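Local coordinates for protein mucin-like protocadherin (PDB 6OAE) that probably forms calcium-dependent heterophilic adhesion complexes with CDHR2 between neighbouring microvilli, this piece being its first two extracellular cadherin repeats, at residues V15-I28 with I49-E63. Residues are numbered along the deposited sequence; the frame is centred on the assembly and turned at random.
Sequences VEENTNVTEPLVDI and IQGNQLFLNVTPDYE. With CA (calcium ion), chain D; CA (calcium ion), chain C.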
ATOM      1  N   VAL A  15     -12.923 -10.689   0.847  1.00 23.79           N
ATOM      2  CA  VAL A  15     -12.639 -10.417   2.283  1.00 23.12           C
ATOM      3  C   VAL A  15     -11.662  -9.244   2.329  1.00 23.64           C
ATOM      4  O   VAL A  15     -10.617  -9.346   1.730  1.00 22.90           O
ATOM      5  CB  VAL A  15     -12.091 -11.658   3.015  1.00 22.77           C
ATOM      6  CG1 VAL A  15     -11.803 -11.364   4.479  1.00 22.88           C
ATOM      7  CG2 VAL A  15     -13.043 -12.854   2.898  1.00 23.09           C
ATOM      8  N   GLU A  16     -12.015  -8.173   3.029  1.00 24.16           N
ATOM      9  CA  GLU A  16     -11.090  -7.035   3.239  1.00 26.02           C
ATOM     10  C   GLU A  16      -9.936  -7.525   4.099  1.00 23.88           C
ATOM     11  O   GLU A  16     -10.189  -8.236   5.083  1.00 23.06           O
ATOM     12  CB  GLU A  16     -11.755  -5.857   3.937  1.00 29.36           C
ATOM     13  CG  GLU A  16     -12.898  -5.283   3.147  1.00 33.96           C
ATOM     14  CD  GLU A  16     -13.182  -3.817   3.423  1.00 37.97           C
ATOM     15  OE1 GLU A  16     -12.790  -3.304   4.506  1.00 40.56           O
ATOM     16  OE2 GLU A  16     -13.785  -3.201   2.550  1.00 43.06           O
ATOM     17  N   GLU A  17      -8.713  -7.162   3.738  1.00 23.08           N
ATOM     18  CA  GLU A  17      -7.537  -7.554   4.548  1.00 22.00           C
ATOM     19  C   GLU A  17      -7.739  -7.020   5.961  1.00 21.06           C
ATOM     20  O   GLU A  17      -8.479  -6.020   6.128  1.00 20.17           O
ATOM     21  CB  GLU A  17      -6.239  -7.067   3.935  1.00 21.24           C
ATOM     22  CG  GLU A  17      -6.151  -5.567   3.771  1.00 21.60           C
ATOM     23  CD  GLU A  17      -4.739  -5.093   3.507  1.00 22.83           C
ATOM     24  OE1 GLU A  17      -4.592  -4.019   2.907  1.00 22.21           O
ATOM     25  OE2 GLU A  17      -3.805  -5.795   3.907  1.00 22.32           O
ATOM     26  N   ASN A  18      -7.139  -7.697   6.943  1.00 21.59           N
ATOM     27  CA  ASN A  18      -7.198  -7.356   8.386  1.00 22.45           C
ATOM     28  C   ASN A  18      -8.582  -7.679   8.970  1.00 22.98           C
ATOM     29  O   ASN A  18      -8.790  -7.341  10.119  1.00 24.46           O
ATOM     30  CB  ASN A  18      -6.769  -5.906   8.647  1.00 22.36           C
ATOM     31  CG  ASN A  18      -5.421  -5.622   8.021  1.00 23.02           C
ATOM     32  OD1 ASN A  18      -4.563  -6.505   7.976  1.00 23.50           O
ATOM     33  ND2 ASN A  18      -5.228  -4.408   7.526  1.00 22.73           N
ATOM     34  N   THR A  19      -9.479  -8.319   8.227  1.00 22.57           N
ATOM     35  CA  THR A  19     -10.768  -8.806   8.761  1.00 23.56           C
ATOM     36  C   THR A  19     -10.583 -10.207   9.337  1.00 23.84           C
ATOM     37  O   THR A  19     -10.044 -11.072   8.627  1.00 22.86           O
ATOM     38  CB  THR A  19     -11.876  -8.793   7.706  1.00 25.09           C
ATOM     39  OG1 THR A  19     -11.846  -7.472   7.161  1.00 26.73           O
ATOM     40  CG2 THR A  19     -13.228  -9.127   8.294  1.00 25.97           C
ATOM     41  N   ASN A  20     -11.031 -10.394  10.579  1.00 23.65           N
ATOM     42  CA  ASN A  20     -11.081 -11.710  11.267  1.00 24.81           C
ATOM     43  C   ASN A  20     -12.409 -12.346  10.865  1.00 23.69           C
ATOM     44  O   ASN A  20     -13.451 -11.866  11.318  1.00 23.01           O
ATOM     45  CB  ASN A  20     -10.894 -11.518  12.773  1.00 27.11           C
ATOM     46  CG  ASN A  20     -11.138 -12.748  13.614  1.00 30.95           C
ATOM     47  OD1 ASN A  20     -11.696 -13.748  13.138  1.00 36.44           O
ATOM     48  ND2 ASN A  20     -10.754 -12.677  14.879  1.00 32.02           N
ATOM     49  N   VAL A  21     -12.397 -13.359  10.000  1.00 22.56           N
ATOM     50  CA  VAL A  21     -13.640 -14.113   9.696  1.00 22.55           C
ATOM     51  C   VAL A  21     -13.587 -15.423  10.478  1.00 22.58           C
ATOM     52  O   VAL A  21     -12.854 -16.340  10.076  1.00 21.62           O
ATOM     53  CB  VAL A  21     -13.836 -14.336   8.192  1.00 22.62           C
ATOM     54  CG1 VAL A  21     -15.139 -15.063   7.951  1.00 22.80           C
ATOM     55  CG2 VAL A  21     -13.800 -13.015   7.424  1.00 22.73           C
ATOM     56  N   THR A  22     -14.333 -15.503  11.570  1.00 21.50           N
ATOM     57  CA  THR A  22     -14.398 -16.701  12.443  1.00 22.42           C
ATOM     58  C   THR A  22     -15.523 -17.630  11.986  1.00 21.96           C
ATOM     59  O   THR A  22     -15.402 -18.860  12.135  1.00 22.97           O
ATOM     60  CB  THR A  22     -14.558 -16.248  13.902  1.00 23.88           C
ATOM     61  OG1 THR A  22     -13.301 -15.639  14.251  1.00 26.23           O
ATOM     62  CG2 THR A  22     -14.887 -17.392  14.817  1.00 25.23           C
ATOM     63  N   GLU A  23     -16.604 -17.054  11.502  1.00 21.49           N
ATOM     64  CA  GLU A  23     -17.792 -17.782  11.022  1.00 21.85           C
ATOM     65  C   GLU A  23     -17.420 -18.533   9.745  1.00 22.06           C
ATOM     66  O   GLU A  23     -16.464 -18.169   9.056  1.00 20.68           O
ATOM     67  CB  GLU A  23     -18.936 -16.801  10.782  1.00 22.15           C
ATOM     68  CG  GLU A  23     -18.650 -15.792   9.676  1.00 22.01           C
ATOM     69  CD  GLU A  23     -19.657 -14.662   9.607  1.00 23.66           C
ATOM     70  OE1 GLU A  23     -20.770 -14.850  10.134  1.00 23.93           O
ATOM     71  OE2 GLU A  23     -19.342 -13.594   9.006  1.00 24.91           O
ATOM     72  N   PRO A  24     -18.177 -19.587   9.389  1.00 22.65           N
ATOM     73  CA  PRO A  24     -17.925 -20.315   8.145  1.00 22.62           C
ATOM     74  C   PRO A  24     -18.072 -19.450   6.888  1.00 22.64           C
ATOM     75  O   PRO A  24     -18.907 -18.559   6.865  1.00 20.96           O
ATOM     76  CB  PRO A  24     -18.966 -21.452   8.141  1.00 22.99           C
ATOM     77  CG  PRO A  24     -19.926 -21.168   9.272  1.00 23.50           C
ATOM     78  CD  PRO A  24     -19.292 -20.139  10.167  1.00 22.71           C
ATOM     79  N   LEU A  25     -17.253 -19.719   5.866  1.00 23.29           N
ATOM     80  CA  LEU A  25     -17.422 -19.125   4.508  1.00 23.78           C
ATOM     81  C   LEU A  25     -18.567 -19.829   3.815  1.00 23.33           C
ATOM     82  O   LEU A  25     -19.356 -19.162   3.124  1.00 24.00           O
ATOM     83  CB  LEU A  25     -16.157 -19.319   3.660  1.00 24.44           C
ATOM     84  CG  LEU A  25     -14.911 -18.605   4.143  1.00 25.08           C
ATOM     85  CD1 LEU A  25     -13.710 -19.009   3.286  1.00 24.75           C
ATOM     86  CD2 LEU A  25     -15.121 -17.097   4.134  1.00 26.32           C
ATOM     87  N   VAL A  26     -18.650 -21.141   3.961  1.00 24.58           N
ATOM     88  CA  VAL A  26     -19.652 -21.905   3.180  1.00 25.98           C
ATOM     89  C   VAL A  26     -19.858 -23.298   3.772  1.00 25.85           C
ATOM     90  O   VAL A  26     -18.905 -23.895   4.285  1.00 25.33           O
ATOM     91  CB  VAL A  26     -19.234 -21.939   1.694  1.00 26.19           C
ATOM     92  CG1 VAL A  26     -18.064 -22.871   1.426  1.00 26.86           C
ATOM     93  CG2 VAL A  26     -20.404 -22.270   0.789  1.00 27.54           C
ATOM     94  N   ASP A  27     -21.089 -23.771   3.669  1.00 27.28           N
ATOM     95  CA  ASP A  27     -21.483 -25.172   3.949  1.00 30.54           C
ATOM     96  C   ASP A  27     -21.113 -26.009   2.716  1.00 30.69           C
ATOM     97  O   ASP A  27     -21.384 -25.583   1.575  1.00 31.44           O
ATOM     98  CB  ASP A  27     -22.955 -25.238   4.345  1.00 34.38           C
ATOM     99  CG  ASP A  27     -23.269 -24.594   5.697  1.00 37.58           C
ATOM    100  OD1 ASP A  27     -22.399 -23.882   6.262  1.00 42.20           O
ATOM    101  OD2 ASP A  27     -24.376 -24.808   6.183  1.00 42.01           O
ATOM    102  N   ILE A  28     -20.469 -27.138   2.929  1.00 28.65           N
ATOM    103  CA  ILE A  28     -20.127 -28.090   1.845  1.00 29.67           C
ATOM    104  C   ILE A  28     -21.197 -29.173   1.901  1.00 32.03           C
ATOM    105  O   ILE A  28     -21.333 -29.816   2.965  1.00 32.15           O
ATOM    106  CB  ILE A  28     -18.708 -28.645   2.002  1.00 29.27           C
ATOM    107  CG1 ILE A  28     -17.674 -27.516   2.129  1.00 27.69           C
ATOM    108  CG2 ILE A  28     -18.368 -29.607   0.854  1.00 29.94           C
ATOM    109  CD1 ILE A  28     -16.360 -27.955   2.721  1.00 27.49           C
ATOM    110  N   ILE A  49     -11.509 -27.244   7.401  1.00 24.60           N
ATOM    111  CA  ILE A  49     -12.847 -27.829   7.237  1.00 24.85           C
ATOM    112  C   ILE A  49     -13.170 -28.543   8.536  1.00 26.39           C
ATOM    113  O   ILE A  49     -12.355 -29.378   8.971  1.00 26.03           O
ATOM    114  CB  ILE A  49     -12.890 -28.759   6.022  1.00 26.44           C
ATOM    115  CG1 ILE A  49     -12.535 -28.002   4.741  1.00 27.03           C
ATOM    116  CG2 ILE A  49     -14.241 -29.451   5.944  1.00 26.41           C
ATOM    117  CD1 ILE A  49     -12.361 -28.913   3.527  1.00 27.96           C
ATOM    118  N   GLN A  50     -14.305 -28.192   9.117  1.00 28.61           N
ATOM    119  CA  GLN A  50     -14.899 -28.829  10.316  1.00 30.35           C
ATOM    120  C   GLN A  50     -16.410 -28.844  10.148  1.00 28.99           C
ATOM    121  O   GLN A  50     -16.978 -27.789   9.754  1.00 28.79           O
ATOM    122  CB  GLN A  50     -14.520 -28.065  11.585  1.00 33.04           C
ATOM    123  CG  GLN A  50     -13.281 -28.608  12.269  1.00 35.30           C
ATOM    124  CD  GLN A  50     -13.102 -27.960  13.621  1.00 37.69           C
ATOM    125  OE1 GLN A  50     -12.972 -26.744  13.730  1.00 37.75           O
ATOM    126  NE2 GLN A  50     -13.112 -28.772  14.668  1.00 39.08           N
ATOM    127  N   GLY A  51     -17.032 -29.988  10.442  1.00 27.34           N
ATOM    128  CA  GLY A  51     -18.474 -30.203  10.293  1.00 26.75           C
ATOM    129  C   GLY A  51     -18.949 -29.853   8.897  1.00 26.08           C
ATOM    130  O   GLY A  51     -20.029 -29.284   8.789  1.00 27.47           O
ATOM    131  N   ASN A  52     -18.160 -30.170   7.869  1.00 26.85           N
ATOM    132  CA  ASN A  52     -18.533 -29.954   6.440  1.00 28.09           C
ATOM    133  C   ASN A  52     -18.752 -28.458   6.177  1.00 26.98           C
ATOM    134  O   ASN A  52     -19.628 -28.102   5.352  1.00 25.45           O
ATOM    135  CB  ASN A  52     -19.731 -30.838   6.052  1.00 29.51           C
ATOM    136  CG  ASN A  52     -19.351 -32.301   6.006  1.00 31.74           C
ATOM    137  OD1 ASN A  52     -18.167 -32.645   5.994  1.00 31.13           O
ATOM    138  ND2 ASN A  52     -20.346 -33.165   5.970  1.00 34.32           N
ATOM    139  N   GLN A  53     -17.978 -27.602   6.857  1.00 25.33           N
ATOM    140  CA  GLN A  53     -17.975 -26.137   6.606  1.00 24.96           C
ATOM    141  C   GLN A  53     -16.535 -25.724   6.355  1.00 22.62           C
ATOM    142  O   GLN A  53     -15.635 -26.306   7.002  1.00 21.42           O
ATOM    143  CB  GLN A  53     -18.573 -25.372   7.786  1.00 26.07           C
ATOM    144  CG  GLN A  53     -20.039 -25.703   8.060  1.00 28.63           C
ATOM    145  CD  GLN A  53     -20.595 -24.907   9.217  1.00 29.68           C
ATOM    146  OE1 GLN A  53     -20.065 -24.926  10.310  1.00 34.15           O
ATOM    147  NE2 GLN A  53     -21.677 -24.200   8.988  1.00 32.78           N
ATOM    148  N   LEU A  54     -16.329 -24.764   5.451  1.00 21.92           N
ATOM    149  CA  LEU A  54     -15.009 -24.199   5.144  1.00 21.32           C
ATOM    150  C   LEU A  54     -14.845 -22.925   5.967  1.00 21.68           C
ATOM    151  O   LEU A  54     -15.737 -22.053   5.924  1.00 20.82           O
ATOM    152  CB  LEU A  54     -14.874 -23.892   3.660  1.00 21.64           C
ATOM    153  CG  LEU A  54     -13.530 -23.312   3.229  1.00 21.68           C
ATOM    154  CD1 LEU A  54     -12.408 -24.300   3.451  1.00 21.88           C
ATOM    155  CD2 LEU A  54     -13.588 -22.858   1.779  1.00 22.08           C
ATOM    156  N   PHE A  55     -13.742 -22.844   6.672  1.00 20.78           N
ATOM    157  CA  PHE A  55     -13.366 -21.682   7.502  1.00 22.28           C
ATOM    158  C   PHE A  55     -12.029 -21.117   7.038  1.00 22.40           C
ATOM    159  O   PHE A  55     -11.202 -21.894   6.510  1.00 22.01           O
ATOM    160  CB  PHE A  55     -13.226 -22.109   8.961  1.00 22.32           C
ATOM    161  CG  PHE A  55     -14.480 -22.562   9.648  1.00 22.81           C
ATOM    162  CD1 PHE A  55     -14.857 -23.901   9.640  1.00 22.79           C
ATOM    163  CD2 PHE A  55     -15.254 -21.657  10.367  1.00 23.07           C
ATOM    164  CE1 PHE A  55     -16.006 -24.315  10.296  1.00 23.93           C
ATOM    165  CE2 PHE A  55     -16.409 -22.075  11.018  1.00 23.62           C
ATOM    166  CZ  PHE A  55     -16.774 -23.403  10.994  1.00 23.68           C
ATOM    167  N   LEU A  56     -11.852 -19.810   7.245  1.00 23.55           N
ATOM    168  CA  LEU A  56     -10.552 -19.094   7.238  1.00 26.29           C
ATOM    169  C   LEU A  56      -9.996 -19.172   8.653  1.00 27.68           C
ATOM    170  O   LEU A  56     -10.758 -18.815   9.552  1.00 27.99           O
ATOM    171  CB  LEU A  56     -10.765 -17.616   6.883  1.00 26.75           C
ATOM    172  CG  LEU A  56     -10.536 -17.176   5.452  1.00 27.51           C
ATOM    173  CD1 LEU A  56     -10.819 -15.690   5.322  1.00 28.29           C
ATOM    174  CD2 LEU A  56      -9.117 -17.487   5.002  1.00 27.82           C
ATOM    175  N   ASN A  57      -8.738 -19.595   8.859  1.00 27.12           N
ATOM    176  CA  ASN A  57      -8.119 -19.665  10.215  1.00 27.65           C
ATOM    177  C   ASN A  57      -7.317 -18.396  10.501  1.00 26.80           C
ATOM    178  O   ASN A  57      -6.913 -18.215  11.672  1.00 24.80           O
ATOM    179  CB  ASN A  57      -7.173 -20.855  10.392  1.00 27.61           C
ATOM    180  CG  ASN A  57      -7.903 -22.157  10.511  1.00 29.92           C
ATOM    181  OD1 ASN A  57      -9.085 -22.181  10.861  1.00 33.18           O
ATOM    182  ND2 ASN A  57      -7.211 -23.242  10.228  1.00 32.91           N
ATOM    183  N   VAL A  58      -7.107 -17.566   9.484  1.00 26.74           N
ATOM    184  CA  VAL A  58      -6.132 -16.439   9.523  1.00 26.79           C
ATOM    185  C   VAL A  58      -6.764 -15.135   9.025  1.00 25.44           C
ATOM    186  O   VAL A  58      -7.795 -15.156   8.298  1.00 23.44           O
ATOM    187  CB  VAL A  58      -4.881 -16.810   8.717  1.00 28.49           C
ATOM    188  CG1 VAL A  58      -4.186 -18.028   9.315  1.00 29.22           C
ATOM    189  CG2 VAL A  58      -5.195 -17.055   7.258  1.00 28.78           C
ATOM    190  N   THR A  59      -6.152 -14.032   9.429  1.00 25.13           N
ATOM    191  CA  THR A  59      -6.556 -12.674   9.046  1.00 25.79           C
ATOM    192  C   THR A  59      -5.705 -12.314   7.828  1.00 25.05           C
ATOM    193  O   THR A  59      -4.484 -12.177   7.932  1.00 24.41           O
ATOM    194  CB  THR A  59      -6.485 -11.736  10.258  1.00 27.92           C
ATOM    195  OG1 THR A  59      -7.585 -12.051  11.122  1.00 29.39           O
ATOM    196  CG2 THR A  59      -6.576 -10.288   9.849  1.00 27.83           C
ATOM    197  N   PRO A  60      -6.309 -12.162   6.631  1.00 22.92           N
ATOM    198  CA  PRO A  60      -5.541 -11.926   5.412  1.00 23.49           C
ATOM    199  C   PRO A  60      -4.788 -10.593   5.410  1.00 22.93           C
ATOM    200  O   PRO A  60      -5.197  -9.659   6.121  1.00 21.02           O
ATOM    201  CB  PRO A  60      -6.593 -11.861   4.294  1.00 23.53           C
ATOM    202  CG  PRO A  60      -7.822 -12.467   4.892  1.00 24.09           C
ATOM    203  CD  PRO A  60      -7.745 -12.193   6.370  1.00 23.97           C
ATOM    204  N   ASP A  61      -3.719 -10.548   4.625  1.00 22.73           N
ATOM    205  CA  ASP A  61      -2.874  -9.346   4.427  1.00 23.76           C
ATOM    206  C   ASP A  61      -2.625  -9.217   2.930  1.00 24.72           C
ATOM    207  O   ASP A  61      -1.853 -10.013   2.387  1.00 24.04           O
ATOM    208  CB  ASP A  61      -1.574  -9.437   5.219  1.00 24.52           C
ATOM    209  CG  ASP A  61      -0.575  -8.322   4.929  1.00 24.02           C
ATOM    210  OD1 ASP A  61      -0.953  -7.362   4.263  1.00 25.21           O
ATOM    211  OD2 ASP A  61       0.562  -8.450   5.368  1.00 24.78           O
ATOM    212  N   TYR A  62      -3.259  -8.233   2.306  1.00 24.42           N
ATOM    213  CA  TYR A  62      -3.167  -7.962   0.852  1.00 25.16           C
ATOM    214  C   TYR A  62      -1.701  -7.817   0.390  1.00 25.62           C
ATOM    215  O   TYR A  62      -1.399  -8.230  -0.761  1.00 26.19           O
ATOM    216  CB  TYR A  62      -3.976  -6.723   0.494  1.00 25.59           C
ATOM    217  CG  TYR A  62      -4.013  -6.448  -0.979  1.00 26.09           C
ATOM    218  CD1 TYR A  62      -4.990  -7.014  -1.779  1.00 26.37           C
ATOM    219  CD2 TYR A  62      -3.059  -5.642  -1.581  1.00 27.08           C
ATOM    220  CE1 TYR A  62      -5.036  -6.778  -3.148  1.00 27.57           C
ATOM    221  CE2 TYR A  62      -3.090  -5.397  -2.944  1.00 27.18           C
ATOM    222  CZ  TYR A  62      -4.078  -5.968  -3.729  1.00 29.03           C
ATOM    223  OH  TYR A  62      -4.103  -5.724  -5.074  1.00 30.85           O
ATOM    224  N   GLU A  63      -0.823  -7.274   1.233  1.00 26.47           N
ATOM    225  CA  GLU A  63       0.618  -7.065   0.916  1.00 26.81           C
ATOM    226  C   GLU A  63       1.397  -8.402   0.963  1.00 29.15           C
ATOM    227  O   GLU A  63       2.469  -8.471   0.360  1.00 27.69           O
ATOM    228  CB  GLU A  63       1.221  -6.015   1.855  1.00 26.23           C
ATOM    229  CG  GLU A  63       0.848  -4.579   1.497  1.00 25.82           C
ATOM    230  CD  GLU A  63      -0.595  -4.146   1.749  1.00 25.10           C
ATOM    231  OE1 GLU A  63      -1.074  -4.300   2.892  1.00 25.90           O
ATOM    232  OE2 GLU A  63      -1.247  -3.640   0.818  1.00 24.62           O
TER
HETATM  233 CA    CA D 303      -1.759  -5.204   4.928  1.00 23.27          CA
HETATM  234 CA    CA C 302      -2.947  -2.504   2.195  1.00 21.83          CA
HETATM  235  O   HOH W   1      -2.079  -6.424   6.978  1.00 21.40           O
HETATM  236  O   HOH W   2     -10.244 -14.032   8.593  1.00 31.99           O
HETATM  237  O   HOH W   3     -13.720 -18.584   8.758  1.00 22.98           O
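Val-26 and Leu-54 form an antiparallel hydrogen-bonded pair and Asp-27 and Gln-53 the non-hydrogen-bonded pair next to it, joining the short outer strand 26-27 to the central strand 53-56 in the first cadherin repeat, a Greek-key beta sandwich. Leu-54 N gives its hydrogen to Val-26 O (3.0 Å), while Leu-25 N and Ile-28 N bond to the carbonyls of Leu-54 and Asn-52. Between this ladder and the calcium end two waters fill in where direct backbone bonds give way: one accepts from Leu-56 N and lies within hydrogen-bonding distance of Val-21 O and Glu-23 O, and another links Thr-19 O and Val-21 N with Val-58 O.

On one face Gln-53 runs alongside Asp-27, its NE2 reaching OD1 at 2.8 Å; OD1 lies close to the amide plane but is approached from above its own carboxylate. Pro-24 CG rests against the same amide, and Pro-24 CB sits over the Phe-55 ring, 4.3 Å from its centroid. Were Gln-53 shortened to an alanine, the Asp-27 carboxylate would probably lose this N-H donor and the CG side of Pro-24 its neighbour. Leu-25 CD1 meets the buried Leu-54 at CD2, and buried Ile-28 reaches Ile-49 CG2 with CD1.

At the inter-repeat calcium site the chains rejoin, Asn-18 N bonding to Pro-60 O. With CG between backbone N and carbonyl carbon (chi1 59°), Glu-17 extends to bridge two calcium ions, one through each oxygen; Glu-63 OE1 also binds both, and Asp-95 and Asp-131 help complete the sites. Glu-17 OE2, 2.4 Å from the calcium it shares with Asp-61 OD1, also accepts Tyr-62 N at 3.0 Å from above its carboxylate plane.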